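Local atomic coordinates of putative polysaccharide deacetylase (Bdellovibrio bacteriovorus HD100, PDB entry 5JP6), a protein that probably removes acetyl groups from peptidoglycan, as a zinc-binding hydrolase of carbohydrate esterase family 4 that acts on carbon-nitrogen bonds. Residues A[24-29]-A[58-63]; A[89-94]-A[338-343]; A[95-100]-A[108-113]. The protein carries 1 engineered substitution. All coordinates share one frame; numbering follows the deposited sequence.

Contact 1. Residues A[24-29]-A[58-63]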
loop_
_atom_site.group_PDB
_atom_site.type_symbol
_atom_site.label_atom_id
_atom_site.label_comp_id
_atom_site.label_asym_id
_atom_site.label_seq_id
_atom_site.Cartn_x
_atom_site.Cartn_y
_atom_site.Cartn_z
ATOM N N SER A 24 17.412 -26.276 -1.285
ATOM C CA SER A 24 16.093 -26.721 -0.997
ATOM C C SER A 24 15.352 -25.796 -0.019
ATOM O O SER A 24 14.248 -25.453 -0.324
ATOM C CB SER A 24 16.081 -28.214 -0.624
ATOM O OG SER A 24 14.778 -28.766 -0.746
ATOM N N GLN A 25 15.916 -25.312 1.091
ATOM C CA GLN A 25 15.037 -24.502 1.986
ATOM C C GLN A 25 14.677 -23.132 1.402
ATOM O O GLN A 25 13.503 -22.734 1.434
ATOM C CB GLN A 25 15.575 -24.304 3.398
ATOM C CG GLN A 25 14.580 -23.565 4.303
ATOM C CD GLN A 25 13.207 -24.229 4.347
ATOM O OE1 GLN A 25 13.051 -25.302 4.942
ATOM N NE2 GLN A 25 12.204 -23.594 3.723
ATOM N N ILE A 26 15.678 -22.408 0.904
ATOM C CA ILE A 26 15.400 -21.148 0.211
ATOM C C ILE A 26 14.465 -21.377 -0.988
ATOM O O ILE A 26 13.494 -20.657 -1.138
ATOM C CB ILE A 26 16.698 -20.422 -0.204
ATOM C CG1 ILE A 26 17.401 -19.862 1.047
ATOM C CG2 ILE A 26 16.419 -19.333 -1.234
ATOM C CD1 ILE A 26 18.835 -19.422 0.786
ATOM N N GLY A 27 14.719 -22.397 -1.811
ATOM C CA GLY A 27 13.865 -22.660 -2.964
ATOM C C GLY A 27 12.465 -23.034 -2.535
ATOM O O GLY A 27 11.483 -22.589 -3.118
ATOM N N SER A 28 12.366 -23.860 -1.502
ATOM C CA SER A 28 11.066 -24.253 -0.975
ATOM C C SER A 28 10.261 -23.023 -0.516
ATOM O O SER A 28 9.077 -22.897 -0.834
ATOM C CB SER A 28 11.242 -25.299 0.128
ATOM O OG SER A 28 10.157 -25.311 1.029
ATOM N N SER A 29 10.918 -22.107 0.200
ATOM C CA SER A 29 10.272 -20.878 0.694
ATOM C C SER A 29 9.861 -19.986 -0.490
ATOM O O SER A 29 8.751 -19.419 -0.497
ATOM C CB SER A 29 11.143 -20.129 1.735
ATOM O OG SER A 29 11.062 -20.779 3.016
ATOM N N ALA A 58 13.287 -10.803 5.998
ATOM C CA ALA A 58 13.710 -10.410 7.335
ATOM C C ALA A 58 14.433 -11.590 7.993
ATOM O O ALA A 58 15.495 -11.447 8.601
ATOM C CB ALA A 58 12.537 -9.957 8.179
ATOM N N ASN A 59 13.890 -12.783 7.843
ATOM C CA ASN A 59 14.547 -13.948 8.417
ATOM C C ASN A 59 15.876 -14.249 7.739
ATOM O O ASN A 59 16.839 -14.569 8.412
ATOM C CB ASN A 59 13.657 -15.173 8.319
ATOM C CG ASN A 59 14.334 -16.411 8.876
ATOM O OD1 ASN A 59 14.654 -16.484 10.073
ATOM N ND2 ASN A 59 14.618 -17.355 8.016
ATOM N N TRP A 60 15.928 -14.143 6.411
ATOM C CA TRP A 60 17.198 -14.358 5.693
ATOM C C TRP A 60 18.253 -13.321 6.080
ATOM O O TRP A 60 19.416 -13.658 6.202
ATOM C CB TRP A 60 17.014 -14.416 4.156
ATOM C CG TRP A 60 16.296 -15.660 3.724
ATOM C CD1 TRP A 60 16.410 -16.921 4.289
ATOM C CD2 TRP A 60 15.391 -15.796 2.635
ATOM N NE1 TRP A 60 15.609 -17.804 3.632
ATOM C CE2 TRP A 60 14.962 -17.152 2.617
ATOM C CE3 TRP A 60 14.880 -14.915 1.679
ATOM C CZ2 TRP A 60 14.061 -17.644 1.675
ATOM C CZ3 TRP A 60 13.987 -15.405 0.747
ATOM C CH2 TRP A 60 13.575 -16.764 0.748
ATOM N N ARG A 61 17.860 -12.072 6.290
ATOM C CA ARG A 61 18.828 -11.101 6.757
ATOM C C ARG A 61 19.388 -11.530 8.107
ATOM O O ARG A 61 20.582 -11.372 8.343
ATOM C CB ARG A 61 18.241 -9.704 6.860
ATOM C CG ARG A 61 17.971 -9.034 5.546
ATOM C CD ARG A 61 17.700 -7.544 5.675
ATOM N NE ARG A 61 16.656 -7.243 6.638
ATOM C CZ ARG A 61 15.349 -7.206 6.355
ATOM N NH1 ARG A 61 14.897 -7.496 5.135
ATOM N NH2 ARG A 61 14.480 -6.911 7.307
ATOM N N HIS A 62 18.527 -12.033 9.001
ATOM C CA HIS A 62 18.984 -12.489 10.315
ATOM C C HIS A 62 19.933 -13.681 10.191
ATOM O O HIS A 62 21.018 -13.691 10.775
ATOM C CB HIS A 62 17.807 -12.815 11.212
ATOM C CG HIS A 62 18.206 -13.236 12.582
ATOM N ND1 HIS A 62 18.499 -12.326 13.575
ATOM C CD2 HIS A 62 18.419 -14.464 13.112
ATOM C CE1 HIS A 62 18.839 -12.977 14.674
ATOM N NE2 HIS A 62 18.796 -14.276 14.417
ATOM N N GLU A 63 19.564 -14.660 9.372
ATOM C CA GLU A 63 20.409 -15.843 9.183
ATOM C C GLU A 63 21.776 -15.488 8.611
ATOM O O GLU A 63 22.806 -16.026 9.027
ATOM C CB GLU A 63 19.713 -16.857 8.277
ATOM C CG GLU A 63 18.450 -17.414 8.916
ATOM C CD GLU A 63 17.751 -18.448 8.076
ATOM O OE1 GLU A 63 18.073 -18.596 6.866
ATOM O OE2 GLU A 63 16.873 -19.129 8.651
HETATM O O HOH W 1 13.308 -19.735 4.341
#
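The indole of Trp60 meets Ile26 and Ser29 obliquely, while Glu63, one turn further along the same helix, sets OE1 at the indole edge, in the plane of the ring. Both residues of the opposite helix meet the NE1-CE2-CZ2 flank of the indole. CG1 of Ile26 lies 3.8 Å from NE1 of Trp60, with CE2 close behind, whereas CB of Ser29 comes within 3.8 Å of CZ2 of Trp60. The other branch of Ile26, CG2, is 4.1 Å from that same CZ2, so its two branches sit beside neighbouring atoms, NE1 and CE2 for one, CZ2 for the other. Trp60 has CG anti to its carbonyl carbon (chi1 -70°), and this throws the ring across the gap between the helices, whose closest CA atoms, those of Ile26 and Trp60, are 8.9 Å apart.

No direct hydrogen bond joins the segments; one water bridges the polar atoms. It lies 2.8 Å from OG of Ser29 and accepts a weak bond from NE1 of Trp60. Gln25 reaches one turn forward along its own helix; its NE2 gives OG of Ser29 a weak bond, which adds a second partner to the hydroxyl. Here an aromatic side chain bridges two helices too far apart for backbone contact, with a single water at NE1.

This is helix-helix packing in the N-terminal helical part of the chain, away from the zinc site. Helix 71-83 lies against both partners, with Leu78 touching Ile26 and Trp60 alike. Phe57 meets Trp60 edge-to-face from within helix 53-66, and Leu105 of helix 103-106 also packs on the indole.

Contact 2. Residues A[89-94]-A[338-343]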
loop_
_atom_site.group_PDB
_atom_site.type_symbol
_atom_site.label_atom_id
_atom_site.label_comp_id
_atom_site.label_asym_id
_atom_site.label_seq_id
_atom_site.Cartn_x
_atom_site.Cartn_y
_atom_site.Cartn_z
ATOM N N ASP A 89 5.736 -13.889 -11.779
ATOM C CA ASP A 89 5.857 -14.351 -10.404
ATOM C C ASP A 89 6.961 -13.654 -9.617
ATOM O O ASP A 89 6.812 -13.398 -8.392
ATOM C CB ASP A 89 6.073 -15.850 -10.352
ATOM C CG ASP A 89 4.843 -16.606 -10.724
ATOM O OD1 ASP A 89 3.720 -16.089 -10.458
ATOM O OD2 ASP A 89 4.958 -17.674 -11.363
ATOM N N LEU A 90 8.033 -13.325 -10.313
ATOM C CA LEU A 90 9.134 -12.610 -9.705
ATOM C C LEU A 90 8.659 -11.242 -9.120
ATOM O O LEU A 90 9.207 -10.753 -8.116
ATOM C CB LEU A 90 10.274 -12.410 -10.704
ATOM C CG LEU A 90 11.544 -11.733 -10.189
ATOM C CD1 LEU A 90 12.175 -12.529 -9.050
ATOM C CD2 LEU A 90 12.518 -11.571 -11.361
ATOM N N THR A 91 7.619 -10.662 -9.725
ATOM C CA THR A 91 7.095 -9.389 -9.214
ATOM C C THR A 91 6.691 -9.457 -7.741
ATOM O O THR A 91 6.678 -8.440 -7.056
ATOM C CB THR A 91 5.944 -8.764 -10.046
ATOM O OG1 THR A 91 4.748 -9.547 -9.953
ATOM C CG2 THR A 91 6.382 -8.594 -11.496
ATOM N N LEU A 92 6.362 -10.649 -7.250
ATOM C CA LEU A 92 6.013 -10.822 -5.841
ATOM C C LEU A 92 7.177 -10.425 -4.905
ATOM O O LEU A 92 6.949 -10.047 -3.766
ATOM C CB LEU A 92 5.601 -12.274 -5.587
ATOM C CG LEU A 92 5.010 -12.599 -4.233
ATOM C CD1 LEU A 92 3.699 -11.861 -3.977
ATOM C CD2 LEU A 92 4.775 -14.099 -4.139
ATOM N N PHE A 93 8.407 -10.582 -5.394
ATOM C CA PHE A 93 9.617 -10.323 -4.619
ATOM C C PHE A 93 10.278 -8.997 -4.963
ATOM O O PHE A 93 11.338 -8.688 -4.453
ATOM C CB PHE A 93 10.607 -11.469 -4.863
ATOM C CG PHE A 93 10.163 -12.772 -4.311
ATOM C CD1 PHE A 93 10.441 -13.104 -2.979
ATOM C CD2 PHE A 93 9.458 -13.680 -5.116
ATOM C CE1 PHE A 93 10.007 -14.305 -2.452
ATOM C CE2 PHE A 93 9.049 -14.894 -4.584
ATOM C CZ PHE A 93 9.311 -15.193 -3.251
ATOM N N GLU A 94 9.671 -8.226 -5.861
ATOM C CA GLU A 94 10.300 -7.000 -6.355
ATOM C C GLU A 94 10.640 -6.047 -5.223
ATOM O O GLU A 94 11.732 -5.460 -5.209
ATOM C CB GLU A 94 9.388 -6.297 -7.348
ATOM C CG GLU A 94 9.926 -5.001 -7.902
ATOM C CD GLU A 94 9.109 -4.430 -9.029
ATOM O OE1 GLU A 94 7.992 -4.904 -9.287
ATOM O OE2 GLU A 94 9.640 -3.433 -9.636
ATOM N N GLN A 338 2.508 -1.372 -3.696
ATOM C CA GLN A 338 2.333 -2.395 -4.715
ATOM C C GLN A 338 2.627 -1.745 -6.091
ATOM O O GLN A 338 1.877 -0.887 -6.561
ATOM C CB GLN A 338 0.909 -2.942 -4.706
ATOM C CG GLN A 338 0.736 -4.197 -5.558
ATOM C CD GLN A 338 1.458 -5.408 -4.930
ATOM O OE1 GLN A 338 1.239 -5.804 -3.759
ATOM N NE2 GLN A 338 2.361 -5.949 -5.670
ATOM N N ARG A 339 3.711 -2.167 -6.732
ATOM C CA ARG A 339 4.102 -1.555 -8.004
ATOM C C ARG A 339 2.984 -1.584 -9.017
ATOM O O ARG A 339 2.705 -0.571 -9.695
ATOM C CB ARG A 339 5.359 -2.191 -8.584
ATOM C CG ARG A 339 5.618 -1.667 -9.970
ATOM C CD ARG A 339 6.992 -1.949 -10.475
ATOM N NE ARG A 339 7.140 -1.363 -11.801
ATOM C CZ ARG A 339 8.154 -1.583 -12.613
ATOM N NH1 ARG A 339 9.167 -2.324 -12.214
ATOM N NH2 ARG A 339 8.172 -0.994 -13.795
ATOM N N ARG A 340 2.301 -2.717 -9.121
ATOM C CA ARG A 340 1.324 -2.853 -10.204
ATOM C C ARG A 340 0.170 -1.871 -10.031
ATOM O O ARG A 340 -0.381 -1.408 -11.003
ATOM C CB ARG A 340 0.813 -4.275 -10.285
ATOM C CG ARG A 340 0.041 -4.584 -11.546
ATOM C CD ARG A 340 -0.237 -6.083 -11.622
ATOM N NE ARG A 340 0.929 -6.933 -11.453
ATOM C CZ ARG A 340 1.707 -7.420 -12.436
ATOM N NH1 ARG A 340 1.535 -7.082 -13.694
ATOM N NH2 ARG A 340 2.672 -8.254 -12.142
ATOM N N THR A 341 -0.137 -1.537 -8.782
ATOM C CA THR A 341 -1.149 -0.518 -8.518
ATOM C C THR A 341 -0.750 0.841 -9.074
ATOM O O THR A 341 -1.592 1.547 -9.695
ATOM C CB THR A 341 -1.465 -0.479 -7.025
ATOM O OG1 THR A 341 -1.992 -1.749 -6.635
ATOM C CG2 THR A 341 -2.456 0.643 -6.649
ATOM N N ALA A 342 0.523 1.212 -8.909
ATOM C CA ALA A 342 1.014 2.470 -9.517
ATOM C C ALA A 342 0.949 2.346 -11.061
ATOM O O ALA A 342 0.554 3.307 -11.758
ATOM C CB ALA A 342 2.416 2.813 -9.028
ATOM N N GLU A 343 1.307 1.170 -11.618
ATOM C CA GLU A 343 1.318 1.011 -13.057
ATOM C C GLU A 343 -0.068 1.193 -13.671
ATOM O O GLU A 343 -0.174 1.659 -14.798
ATOM C CB GLU A 343 1.844 -0.384 -13.445
ATOM C CG GLU A 343 3.296 -0.649 -13.083
ATOM C CD GLU A 343 4.283 -0.021 -14.049
ATOM O OE1 GLU A 343 3.968 0.240 -15.241
ATOM O OE2 GLU A 343 5.457 0.180 -13.621
#
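Glu94 and Arg339 bring the two backbones to their nearest, 8.4 Å between CA atoms, too far for main-chain bonding. Two overlapping turns cover 89-93, Leu92 N bonding Asp89 O and Phe93 N bonding Leu90 O, and Glu94 then starts a new helix. Opposite, Gln338 is the N-cap of a helix whose first residue is Arg339.

Side chains therefore close the gap. Arg339 is extended from CG to NE and crosses Glu94 at about a right angle. Its NH1 donates to Glu94 OE2 over 2.8 Å, nearly straight at 165°, meeting the carboxylate on its syn side. The two planes are turned 56° apart. The guanidinium grips Glu343 side-on: NE at 2.9 Å and NH2 at 3.0 Å converge on the single atom OE2 of Glu343. Held between two carboxylates at its edges, the group is fixed in rotation, and the buried charges are probably balanced within the network, which Asp118 and Arg98 extend. Beside it, Arg340 bends at chi3 (-52°) and offers NH2 weakly to Thr91 OG1, 3.3 Å away; that hydroxyl also bonds Gln88 O, and NH1 of Arg340 reaches Asn313 and His120.

Helix 339-354 links parallel strands 330-335 and 358-364 of the NodB-homology (polysaccharide deacetylase) domain, so the contact ties that domain to the N-terminal helices, with Phe121 of helix 110-126 and Tyr183 of helix 183-193 packed around the salt bridges.

Contact 3. Residues A[95-100]-A[108-113]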
loop_
_atom_site.group_PDB
_atom_site.type_symbol
_atom_site.label_atom_id
_atom_site.label_comp_id
_atom_site.label_asym_id
_atom_site.label_seq_id
_atom_site.Cartn_x
_atom_site.Cartn_y
_atom_site.Cartn_z
ATOM N N ASN A 95 9.711 -5.838 -4.288
ATOM C CA ASN A 95 9.998 -4.858 -3.239
ATOM C C ASN A 95 11.188 -5.298 -2.405
ATOM O O ASN A 95 12.021 -4.485 -2.022
ATOM C CB ASN A 95 8.796 -4.646 -2.334
ATOM C CG ASN A 95 7.738 -3.814 -2.976
ATOM O OD1 ASN A 95 7.747 -3.591 -4.187
ATOM N ND2 ASN A 95 6.847 -3.291 -2.154
ATOM N N GLU A 96 11.293 -6.604 -2.167
ATOM C CA GLU A 96 12.427 -7.099 -1.369
ATOM C C GLU A 96 13.733 -6.955 -2.150
ATOM O O GLU A 96 14.766 -6.625 -1.579
ATOM C CB GLU A 96 12.204 -8.535 -0.915
ATOM C CG GLU A 96 11.055 -8.698 0.055
ATOM C CD GLU A 96 11.129 -7.757 1.223
ATOM O OE1 GLU A 96 12.224 -7.686 1.857
ATOM O OE2 GLU A 96 10.086 -7.143 1.533
ATOM N N ILE A 97 13.678 -7.168 -3.474
ATOM C CA ILE A 97 14.880 -7.045 -4.278
ATOM C C ILE A 97 15.358 -5.579 -4.345
ATOM O O ILE A 97 16.578 -5.300 -4.342
ATOM C CB ILE A 97 14.657 -7.608 -5.690
ATOM C CG1 ILE A 97 14.375 -9.111 -5.625
ATOM C CG2 ILE A 97 15.807 -7.285 -6.627
ATOM C CD1 ILE A 97 13.605 -9.654 -6.817
ATOM N N ARG A 98 14.398 -4.656 -4.361
ATOM C CA ARG A 98 14.712 -3.215 -4.397
ATOM C C ARG A 98 15.172 -2.668 -3.032
ATOM O O ARG A 98 15.867 -1.636 -2.985
ATOM C CB ARG A 98 13.518 -2.396 -4.895
ATOM C CG ARG A 98 13.182 -2.636 -6.353
ATOM C CD ARG A 98 12.097 -1.691 -6.851
ATOM N NE ARG A 98 11.698 -1.997 -8.200
ATOM C CZ ARG A 98 12.391 -1.683 -9.297
ATOM N NH1 ARG A 98 13.498 -0.939 -9.209
ATOM N NH2 ARG A 98 12.022 -2.155 -10.463
ATOM N N ASP A 99 14.726 -3.321 -1.944
ATOM C CA ASP A 99 14.982 -2.849 -0.592
ATOM C C ASP A 99 16.457 -2.878 -0.300
ATOM O O ASP A 99 17.038 -3.952 -0.230
ATOM C CB ASP A 99 14.219 -3.699 0.419
ATOM C CG ASP A 99 14.357 -3.226 1.824
ATOM O OD1 ASP A 99 15.225 -2.367 2.156
ATOM O OD2 ASP A 99 13.494 -3.718 2.609
ATOM N N GLU A 100 17.063 -1.697 -0.118
ATOM C CA GLU A 100 18.519 -1.621 0.185
ATOM C C GLU A 100 18.920 -2.429 1.428
ATOM O O GLU A 100 20.069 -2.795 1.537
ATOM C CB GLU A 100 19.018 -0.182 0.271
ATOM C CG GLU A 100 19.164 0.543 -1.080
ATOM C CD GLU A 100 20.164 -0.086 -2.080
ATOM O OE1 GLU A 100 20.953 -1.012 -1.731
ATOM O OE2 GLU A 100 20.151 0.361 -3.261
ATOM N N GLY A 108 24.422 -10.243 -6.104
ATOM C CA GLY A 108 24.867 -11.125 -7.194
ATOM C C GLY A 108 23.966 -11.176 -8.392
ATOM O O GLY A 108 24.395 -11.559 -9.451
ATOM N N CYS A 109 22.713 -10.767 -8.217
ATOM C CA CYS A 109 21.744 -10.861 -9.309
ATOM C C CYS A 109 20.731 -9.731 -9.349
ATOM O O CYS A 109 19.840 -9.765 -10.176
ATOM C CB CYS A 109 20.977 -12.198 -9.206
ATOM S SG CYS A 109 20.100 -12.428 -7.639
ATOM N N LYS A 110 20.913 -8.673 -8.564
ATOM C CA LYS A 110 19.888 -7.631 -8.479
ATOM C C LYS A 110 19.538 -7.017 -9.852
ATOM O O LYS A 110 18.357 -6.907 -10.221
ATOM C CB LYS A 110 20.347 -6.538 -7.519
ATOM C CG LYS A 110 19.285 -5.490 -7.246
ATOM C CD LYS A 110 19.815 -4.405 -6.355
ATOM C CE LYS A 110 18.809 -3.266 -6.220
ATOM N NZ LYS A 110 19.315 -2.148 -5.398
ATOM N N GLU A 111 20.571 -6.638 -10.605
ATOM C CA GLU A 111 20.356 -5.969 -11.899
ATOM C C GLU A 111 19.573 -6.883 -12.851
ATOM O O GLU A 111 18.638 -6.445 -13.544
ATOM C CB GLU A 111 21.690 -5.546 -12.497
ATOM C CG GLU A 111 21.549 -4.718 -13.763
ATOM C CD GLU A 111 22.882 -4.286 -14.369
ATOM O OE1 GLU A 111 23.946 -4.718 -13.875
ATOM O OE2 GLU A 111 22.853 -3.510 -15.351
ATOM N N GLU A 112 19.910 -8.166 -12.852
ATOM C CA GLU A 112 19.280 -9.109 -13.757
ATOM C C GLU A 112 17.817 -9.324 -13.370
ATOM O O GLU A 112 16.937 -9.400 -14.220
ATOM C CB GLU A 112 20.026 -10.456 -13.736
ATOM C CG GLU A 112 21.415 -10.423 -14.359
ATOM C CD GLU A 112 22.533 -9.737 -13.519
ATOM O OE1 GLU A 112 22.405 -9.471 -12.278
ATOM O OE2 GLU A 112 23.608 -9.470 -14.134
ATOM N N LEU A 113 17.566 -9.465 -12.068
ATOM C CA LEU A 113 16.194 -9.646 -11.589
ATOM C C LEU A 113 15.342 -8.423 -11.896
ATOM O O LEU A 113 14.207 -8.549 -12.362
ATOM C CB LEU A 113 16.161 -9.952 -10.080
ATOM C CG LEU A 113 16.804 -11.315 -9.692
ATOM C CD1 LEU A 113 16.835 -11.463 -8.159
ATOM C CD2 LEU A 113 16.064 -12.496 -10.319
HETATM O O HOH W 2 17.099 -0.560 -5.057
HETATM O O HOH W 3 20.364 -3.350 -3.245
#
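Ile97 is the first residue of 95-100 to reach across, with its side chain at two places. Its terminal methyl CD1 lies 3.9 Å from CD1 of Leu113, the two side chains crossing at about a right angle. The branch CG2 meets the aliphatic part of Lys110 at CG, 4.0 Å away, where isoleucine and lysine slide past each other in opposite directions. The carbonyl of the same residue also takes part: Ile97 O comes within 3.6 Å of CE of Lys110, so the methylene chain runs past the backbone just where helix 94-98 finishes.

Helix 94-98 and the start of helix 110-126, joined by a short connection carrying helix 103-106, pack as sequence neighbours in the N-terminal helical part. Helix 110-126 begins at Lys110, with Cys109 as its N-cap, and the disulfide from Cys109 to Cys79 fastens this start to helix 71-83. Leu90 of helix 87-90 packs on both Ile97 and Leu113, and Leu82 of helix 71-83 on Leu113.

At Arg98 the backbone serves instead of the side chain, whose guanidinium turns to Glu94 and Asp118. A water donates to Arg98 O at 2.6 Å and accepts from NZ of Lys110 at 2.7 Å, bridging a carbonyl near the helix end to the ammonium group. Asp99 then leaves helical geometry, and the chain swings round to Glu100, whose side chain bends at chi2 (-61°) to bring its carboxylate back towards Lys110. OE2 of Glu100 stands 3.4 Å from NZ of Lys110, a salt bridge without a direct hydrogen bond. A second water completes the link, donating to OE1 of Glu100 at 2.8 Å and accepting from Lys110 NZ. The lysine is extended throughout, with CG anti to its backbone N (chi1 -174°), a shape that carries the ammonium past Ile97 to this exposed carboxylate.

How the contacts relate
Contact 2 is the buried one, its centre about 11 Å from the centre of the chain, and it alone has one of its own segments in the deacetylase domain; contacts 1 and 3 lie further out, partly buried, and join N-terminal helices to one another. The chemistry follows. In the buried contact charges pair directly; contact 1 has apolar packing and a water bridge, contact 3 apolar packing, a salt bridge and two waters. Contacts 2 and 3 share a border: Leu90 packs on Ile97 and Leu113, and Arg98 comes close to Arg339 between carboxylates that serve both. Contact 1 touches contact 3 lightly, through Arg61 and Glu96, and does not touch contact 2.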